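Local coordinates for cytochrome c552 (Thermochromatium tepidum, PDB 5ZE8), which probably carries electrons at low potential through its five covalently attached c-type hemes in a thermophilic purple sulfur photosynthetic bacterium, at residues 47-52 with 193-198; 110-115 with 119-124. All blocks are in the same frame, centred on the assembly; numbering follows the deposited sequence.

Interaction 1: residues 47-52 with 193-198. With HEC (heme c), chain B; SO4 (sulfate ion), chain G.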
loop_
_atom_site.group_PDB
_atom_site.type_symbol
_atom_site.label_atom_id
_atom_site.label_comp_id
_atom_site.label_asym_id
_atom_site.label_seq_id
_atom_site.Cartn_x
_atom_site.Cartn_y
_atom_site.Cartn_z
ATOM N N ASN A 47 -12.891 22.019 7.084
ATOM C CA ASN A 47 -13.771 22.887 7.916
ATOM C C ASN A 47 -14.840 22.163 8.670
ATOM O O ASN A 47 -15.175 22.589 9.777
ATOM C CB ASN A 47 -14.388 23.943 7.056
ATOM C CG ASN A 47 -13.409 25.009 6.646
ATOM O OD1 ASN A 47 -13.373 25.392 5.504
ATOM N ND2 ASN A 47 -12.640 25.518 7.603
ATOM N N CYS A 48 -15.425 21.077 8.098
ATOM C CA CYS A 48 -16.484 20.297 8.687
ATOM C C CYS A 48 -16.162 18.814 8.934
ATOM O O CYS A 48 -17.000 18.108 9.460
ATOM C CB CYS A 48 -17.701 20.423 7.805
ATOM S SG CYS A 48 -18.175 22.139 7.511
ATOM N N HIS A 49 -15.000 18.315 8.477
ATOM C CA HIS A 49 -14.659 16.889 8.601
ATOM C C HIS A 49 -13.204 16.874 9.161
ATOM O O HIS A 49 -12.311 16.227 8.611
ATOM C CB HIS A 49 -14.662 16.227 7.193
ATOM C CG HIS A 49 -16.006 16.190 6.581
ATOM N ND1 HIS A 49 -17.072 15.523 7.158
ATOM C CD2 HIS A 49 -16.507 16.837 5.509
ATOM C CE1 HIS A 49 -18.129 15.675 6.388
ATOM N NE2 HIS A 49 -17.820 16.462 5.366
ATOM N N GLU A 50 -12.941 17.623 10.243
ATOM C CA GLU A 50 -11.618 17.705 10.773
ATOM C C GLU A 50 -11.009 16.340 11.199
ATOM O O GLU A 50 -9.835 16.103 10.986
ATOM C CB GLU A 50 -11.593 18.715 11.983
ATOM C CG GLU A 50 -10.220 18.967 12.600
ATOM C CD GLU A 50 -9.686 20.362 12.361
ATOM O OE1 GLU A 50 -9.614 20.797 11.161
ATOM O OE2 GLU A 50 -9.358 21.005 13.406
ATOM N N ASP A 51 -11.791 15.476 11.812
ATOM C CA ASP A 51 -11.331 14.224 12.247
ATOM C C ASP A 51 -10.837 13.339 11.086
ATOM O O ASP A 51 -9.746 12.775 11.126
ATOM C CB ASP A 51 -12.355 13.523 13.126
ATOM C CG ASP A 51 -12.602 14.273 14.480
ATOM O OD1 ASP A 51 -11.685 14.932 14.970
ATOM O OD2 ASP A 51 -13.729 14.250 15.015
ATOM N N ILE A 52 -11.602 13.322 10.011
ATOM C CA ILE A 52 -11.176 12.565 8.800
ATOM C C ILE A 52 -9.980 13.261 8.161
ATOM O O ILE A 52 -9.034 12.589 7.738
ATOM C CB ILE A 52 -12.353 12.415 7.816
ATOM C CG1 ILE A 52 -13.209 11.225 8.298
ATOM C CG2 ILE A 52 -11.908 12.064 6.428
ATOM C CD1 ILE A 52 -14.566 11.140 7.671
ATOM N N ASN A 193 -24.701 22.201 5.983
ATOM C CA ASN A 193 -24.592 21.045 5.035
ATOM C C ASN A 193 -24.608 21.581 3.642
ATOM O O ASN A 193 -25.677 21.928 3.106
ATOM C CB ASN A 193 -25.708 20.039 5.285
ATOM C CG ASN A 193 -25.513 18.754 4.460
ATOM O OD1 ASN A 193 -24.760 18.762 3.510
ATOM N ND2 ASN A 193 -26.089 17.684 4.909
ATOM N N PRO A 194 -23.419 21.635 2.961
ATOM C CA PRO A 194 -23.319 22.134 1.626
ATOM C C PRO A 194 -23.635 21.091 0.518
ATOM O O PRO A 194 -23.500 21.405 -0.640
ATOM C CB PRO A 194 -21.835 22.455 1.532
ATOM C CG PRO A 194 -21.174 21.345 2.345
ATOM C CD PRO A 194 -22.114 21.095 3.476
ATOM N N HIS A 195 -24.039 19.897 0.956
ATOM C CA HIS A 195 -24.290 18.763 0.084
ATOM C C HIS A 195 -25.795 18.593 -0.262
ATOM O O HIS A 195 -26.148 17.563 -0.849
ATOM C CB HIS A 195 -23.813 17.493 0.730
ATOM C CG HIS A 195 -22.407 17.533 1.223
ATOM N ND1 HIS A 195 -21.361 17.825 0.379
ATOM C CD2 HIS A 195 -21.867 17.228 2.435
ATOM C CE1 HIS A 195 -20.243 17.773 1.097
ATOM N NE2 HIS A 195 -20.516 17.380 2.322
ATOM N N LEU A 196 -26.618 19.635 -0.059
ATOM C CA LEU A 196 -28.108 19.533 -0.227
ATOM C C LEU A 196 -28.635 20.402 -1.337
ATOM O O LEU A 196 -29.834 20.817 -1.331
ATOM C CB LEU A 196 -28.819 19.911 1.046
ATOM C CG LEU A 196 -28.452 19.100 2.274
ATOM C CD1 LEU A 196 -29.155 19.553 3.547
ATOM C CD2 LEU A 196 -28.684 17.632 1.973
ATOM N N GLY A 197 -27.766 20.765 -2.239
ATOM C CA GLY A 197 -28.128 21.513 -3.414
ATOM C C GLY A 197 -27.888 23.005 -3.390
ATOM O O GLY A 197 -28.168 23.638 -4.382
ATOM N N GLU A 198 -27.339 23.569 -2.316
ATOM C CA GLU A 198 -27.001 25.019 -2.295
ATOM C C GLU A 198 -25.773 25.360 -1.453
ATOM O O GLU A 198 -25.407 24.541 -0.591
ATOM C CB GLU A 198 -28.177 25.815 -1.784
ATOM C CG GLU A 198 -28.721 25.407 -0.434
ATOM C CD GLU A 198 -30.216 25.736 -0.298
ATOM O OE1 GLU A 198 -30.936 24.994 0.407
ATOM O OE2 GLU A 198 -30.694 26.724 -0.903
HETATM FE FE HEC B . -19.167 16.936 3.857
HETATM C CHA HEC B . -21.172 14.404 5.030
HETATM C CHB HEC B . -17.490 14.718 1.866
HETATM C CHC HEC B . -17.090 19.437 2.745
HETATM C CHD HEC B . -20.706 19.180 5.916
HETATM N NA HEC B . -19.334 14.978 3.459
HETATM C C1A HEC B . -20.246 14.114 4.049
HETATM C C2A HEC B . -20.090 12.798 3.523
HETATM C C3A HEC B . -19.025 12.860 2.646
HETATM C C4A HEC B . -18.568 14.217 2.575
HETATM C CMA HEC B . -18.469 11.725 1.797
HETATM C CAA HEC B . -20.843 11.574 3.964
HETATM C CBA HEC B . -22.296 11.478 3.482
HETATM C CGA HEC B . -22.712 10.057 3.834
HETATM O O1A HEC B . -23.074 9.795 4.986
HETATM O O2A HEC B . -22.835 9.166 2.970
HETATM N NB HEC B . -17.595 17.044 2.535
HETATM C C1B HEC B . -17.062 15.997 1.844
HETATM C C2B HEC B . -15.967 16.469 1.096
HETATM C C3B HEC B . -15.778 17.788 1.320
HETATM C C4B HEC B . -16.890 18.135 2.245
HETATM C CMB HEC B . -15.129 15.472 0.243
HETATM C CAB HEC B . -14.867 18.745 0.606
HETATM C CBB HEC B . -14.855 18.739 -0.832
HETATM N NC HEC B . -18.976 18.943 4.260
HETATM C C1C HEC B . -18.043 19.781 3.664
HETATM C C2C HEC B . -18.116 21.067 4.278
HETATM C C3C HEC B . -19.118 21.013 5.245
HETATM C C4C HEC B . -19.667 19.700 5.192
HETATM C CMC HEC B . -17.118 22.171 3.981
HETATM C CAC HEC B . -19.604 22.067 6.210
HETATM C CBC HEC B . -19.747 23.377 5.818
HETATM N ND HEC B . -20.583 16.801 5.161
HETATM C C1D HEC B . -21.088 17.853 5.908
HETATM C C2D HEC B . -22.124 17.371 6.795
HETATM C C3D HEC B . -22.273 16.061 6.562
HETATM C C4D HEC B . -21.276 15.712 5.506
HETATM C CMD HEC B . -22.926 18.194 7.809
HETATM C CAD HEC B . -23.180 15.103 7.293
HETATM C CBD HEC B . -22.467 14.396 8.445
HETATM C CGD HEC B . -21.469 15.083 9.328
HETATM O O1D HEC B . -21.894 15.884 10.220
HETATM O O2D HEC B . -20.237 14.814 9.170
HETATM S S SO4 G . -27.597 17.114 8.652
HETATM O O1 SO4 G . -29.029 16.907 9.101
HETATM O O2 SO4 G . -27.654 18.059 7.500
HETATM O O3 SO4 G . -26.665 17.650 9.738
HETATM O O4 SO4 G . -27.175 15.766 8.191
#
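H49 and H195 meet end-on through a heme iron, which separates their NE2 atoms by 4.2 Å. Each NE2 lies 2.1 Å from HEC FE and the three atoms run almost straight, so the two imidazoles hold the iron from opposite faces of the porphyrin. Their planes are twisted by only about 20°, and both follow the line from HEC NB to HEC ND: CE1 of H49 stands over ND, while from the other face CD2 of H195 approaches the same nitrogen. C48 and H49 end a CXXCH heme-attachment motif, with H49 also the N-cap of helix 50-57; the second axial ligand comes from a distant loop, giving the bis-histidine coordination familiar in multiheme cytochromes. In C48, SG lies anti to the carbonyl carbon (chi1 -55°), which carries the sulfur to the porphyrin rim and into its covalent bond of 1.9 Å with HEC CAC.

On the H195 side, P194 is wedged between ligand and macrocycle. Its CG sits over the centre of one face of the H195 imidazole, 3.9 Å above the plane, and its CD is pressed to within 3.3 Å of HEC C4C. H195 ND1, pointing away from the iron, is hydrogen-bonded to L210 O, which fixes the rotation of the ring. N193 closes an Asx turn, its OD1 accepting from H195 N at 2.9 Å, while its ND2 donates nearly straight (169°) to O2 of a sulfate that R167 also binds. A second heme touches H49 and I52 as well.

Interaction 2: residues 110-115 with 119-124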
loop_
_atom_site.group_PDB
_atom_site.type_symbol
_atom_site.label_atom_id
_atom_site.label_comp_id
_atom_site.label_asym_id
_atom_site.label_seq_id
_atom_site.Cartn_x
_atom_site.Cartn_y
_atom_site.Cartn_z
ATOM N N ASP A 110 -6.387 16.639 -15.190
ATOM C CA ASP A 110 -6.184 17.907 -15.872
ATOM C C ASP A 110 -5.073 17.842 -16.927
ATOM O O ASP A 110 -4.697 18.883 -17.535
ATOM C CB ASP A 110 -5.845 18.996 -14.815
ATOM C CG ASP A 110 -7.039 19.469 -14.086
ATOM O OD1 ASP A 110 -8.188 19.104 -14.491
ATOM O OD2 ASP A 110 -6.851 20.120 -13.010
ATOM N N GLN A 111 -4.570 16.632 -17.249
ATOM C CA GLN A 111 -3.465 16.469 -18.248
ATOM C C GLN A 111 -2.278 17.366 -17.957
ATOM O O GLN A 111 -1.724 18.013 -18.895
ATOM C CB GLN A 111 -3.956 16.659 -19.717
ATOM C CG GLN A 111 -3.124 15.944 -20.811
ATOM C CD GLN A 111 -3.248 14.446 -20.871
ATOM O OE1 GLN A 111 -2.341 13.789 -21.454
ATOM N NE2 GLN A 111 -4.304 13.877 -20.357
ATOM N N THR A 112 -1.821 17.389 -16.717
ATOM C CA THR A 112 -0.629 18.169 -16.341
ATOM C C THR A 112 0.349 17.357 -15.513
ATOM O O THR A 112 -0.110 16.479 -14.731
ATOM C CB THR A 112 -1.014 19.440 -15.583
ATOM O OG1 THR A 112 0.174 20.221 -15.298
ATOM C CG2 THR A 112 -1.713 19.184 -14.287
ATOM N N THR A 113 1.628 17.636 -15.682
ATOM C CA THR A 113 2.699 16.971 -14.974
ATOM C C THR A 113 3.372 17.895 -13.968
ATOM O O THR A 113 4.258 17.452 -13.254
ATOM C CB THR A 113 3.746 16.291 -15.884
ATOM O OG1 THR A 113 4.526 17.310 -16.576
ATOM C CG2 THR A 113 3.058 15.461 -16.920
ATOM N N LYS A 114 2.905 19.135 -13.868
ATOM C CA LYS A 114 3.538 20.094 -12.953
ATOM C C LYS A 114 2.828 20.065 -11.627
ATOM O O LYS A 114 1.807 20.708 -11.428
ATOM C CB LYS A 114 3.499 21.524 -13.580
ATOM C CG LYS A 114 4.290 22.495 -12.698
ATOM C CD LYS A 114 4.550 23.796 -13.432
ATOM C CE LYS A 114 4.993 24.917 -12.475
ATOM N NZ LYS A 114 6.132 24.530 -11.649
ATOM N N LEU A 115 3.365 19.209 -10.772
ATOM C CA LEU A 115 2.615 18.783 -9.582
ATOM C C LEU A 115 2.588 19.861 -8.517
ATOM O O LEU A 115 1.773 19.779 -7.598
ATOM C CB LEU A 115 3.235 17.504 -9.038
ATOM C CG LEU A 115 3.212 16.334 -10.032
ATOM C CD1 LEU A 115 3.812 15.103 -9.394
ATOM C CD2 LEU A 115 1.824 16.115 -10.652
ATOM N N PRO A 119 -3.009 23.050 -5.240
ATOM C CA PRO A 119 -3.262 22.065 -4.163
ATOM C C PRO A 119 -3.923 20.787 -4.656
ATOM O O PRO A 119 -3.727 19.742 -4.007
ATOM C CB PRO A 119 -4.159 22.789 -3.157
ATOM C CG PRO A 119 -4.162 24.227 -3.534
ATOM C CD PRO A 119 -3.597 24.354 -4.893
ATOM N N ALA A 120 -4.729 20.858 -5.717
ATOM C CA ALA A 120 -5.375 19.641 -6.201
ATOM C C ALA A 120 -4.317 18.623 -6.581
ATOM O O ALA A 120 -4.568 17.395 -6.575
ATOM C CB ALA A 120 -6.212 19.909 -7.418
ATOM N N TYR A 121 -3.134 19.052 -7.017
ATOM C CA TYR A 121 -2.073 18.185 -7.445
ATOM C C TYR A 121 -1.129 17.850 -6.274
ATOM O O TYR A 121 -0.697 16.711 -6.093
ATOM C CB TYR A 121 -1.284 18.887 -8.606
ATOM C CG TYR A 121 -2.153 19.514 -9.664
ATOM C CD1 TYR A 121 -3.421 19.020 -9.995
ATOM C CD2 TYR A 121 -1.689 20.625 -10.364
ATOM C CE1 TYR A 121 -4.208 19.602 -10.994
ATOM C CE2 TYR A 121 -2.482 21.203 -11.343
ATOM C CZ TYR A 121 -3.700 20.725 -11.650
ATOM O OH TYR A 121 -4.509 21.266 -12.615
ATOM N N THR A 122 -0.812 18.852 -5.422
ATOM C CA THR A 122 0.111 18.589 -4.341
ATOM C C THR A 122 -0.464 17.639 -3.275
ATOM O O THR A 122 0.316 16.939 -2.634
ATOM C CB THR A 122 0.657 19.839 -3.615
ATOM O OG1 THR A 122 -0.398 20.542 -3.017
ATOM C CG2 THR A 122 1.290 20.754 -4.665
ATOM N N GLU A 123 -1.771 17.614 -3.179
ATOM C CA GLU A 123 -2.442 16.783 -2.207
ATOM C C GLU A 123 -2.596 15.332 -2.651
ATOM O O GLU A 123 -3.157 14.539 -1.847
ATOM C CB GLU A 123 -3.829 17.363 -1.885
ATOM C CG GLU A 123 -3.751 18.752 -1.217
ATOM C CD GLU A 123 -5.085 19.398 -1.013
ATOM O OE1 GLU A 123 -6.154 18.820 -1.285
ATOM O OE2 GLU A 123 -5.139 20.580 -0.529
ATOM N N GLY A 124 -2.122 14.957 -3.841
ATOM C CA GLY A 124 -2.046 13.516 -4.120
ATOM C C GLY A 124 -3.461 12.878 -4.197
ATOM O O GLY A 124 -4.358 13.439 -4.870
#
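The loop that leaves helix 105-109 and returns as helix 119-122 folds round one aromatic side chain, Y121, which D110, T112 and L115 meet in turn. D110 takes the hydroxyl end: Y121 OH donates to D110 OD2 at 2.6 Å, and OD2 receives the bond on its anti lone pair, the one turned away from OD1. The carboxylate is set almost square to the ring, their planes 82° apart, yet OD2 itself lies in the ring plane at its edge. That oxygen also makes a salt bridge with R39, and OD1 is hydrogen-bonded to H38, so a network beyond the loop holds the acceptor.

T112 covers one face. Its CG2 makes a CH-pi contact 3.9 Å from the ring centroid, displaced toward the rim, where CZ is its nearest atom. Because OG1 stands anti to the backbone N (chi1 -177°), the methyl is the branch presented to the ring, while OG1 accepts from K114 N in an ST turn and is hydrogen-bonded to E86. This path is set where helix 105-109 ends in a Schellman motif, with Q111 as its C-prime residue at positive phi, within the part of the chain related to cytochromes c554 and c-prime.

At the backbone end of Y121 the partner is a carbonyl: L115 O lies 3.3 Å from Y121 CB and, more tightly, 3.1 Å from T122 CG2. A leucine in place of Y121 would probably leave D110 without its hydroxyl partner and T112 CG2 without an aromatic face to rest on. The L115 side chain itself packs among L67, L100 and A107, and A107 also touches Y121, joining the short helix to the one before it.

Followed from the N terminus, the chain first lays down residues 47-52, one half of interaction 1, at the start of helix 50-57. It then reaches 110-115, beyond helix 105-109, and almost at once comes back as helix 119-122, so that interaction 2 closes a tight local turn. Only after a further long excursion does 193-198 return to close interaction 1, through a heme rather than by direct packing. Interaction 2 is therefore nested within the larger loop, and the two do not cross. Their centres lie 23 Å apart and their nearest atoms about 11 Å, without touching: one ties distant segments to a shared cofactor, the other joins successive helices.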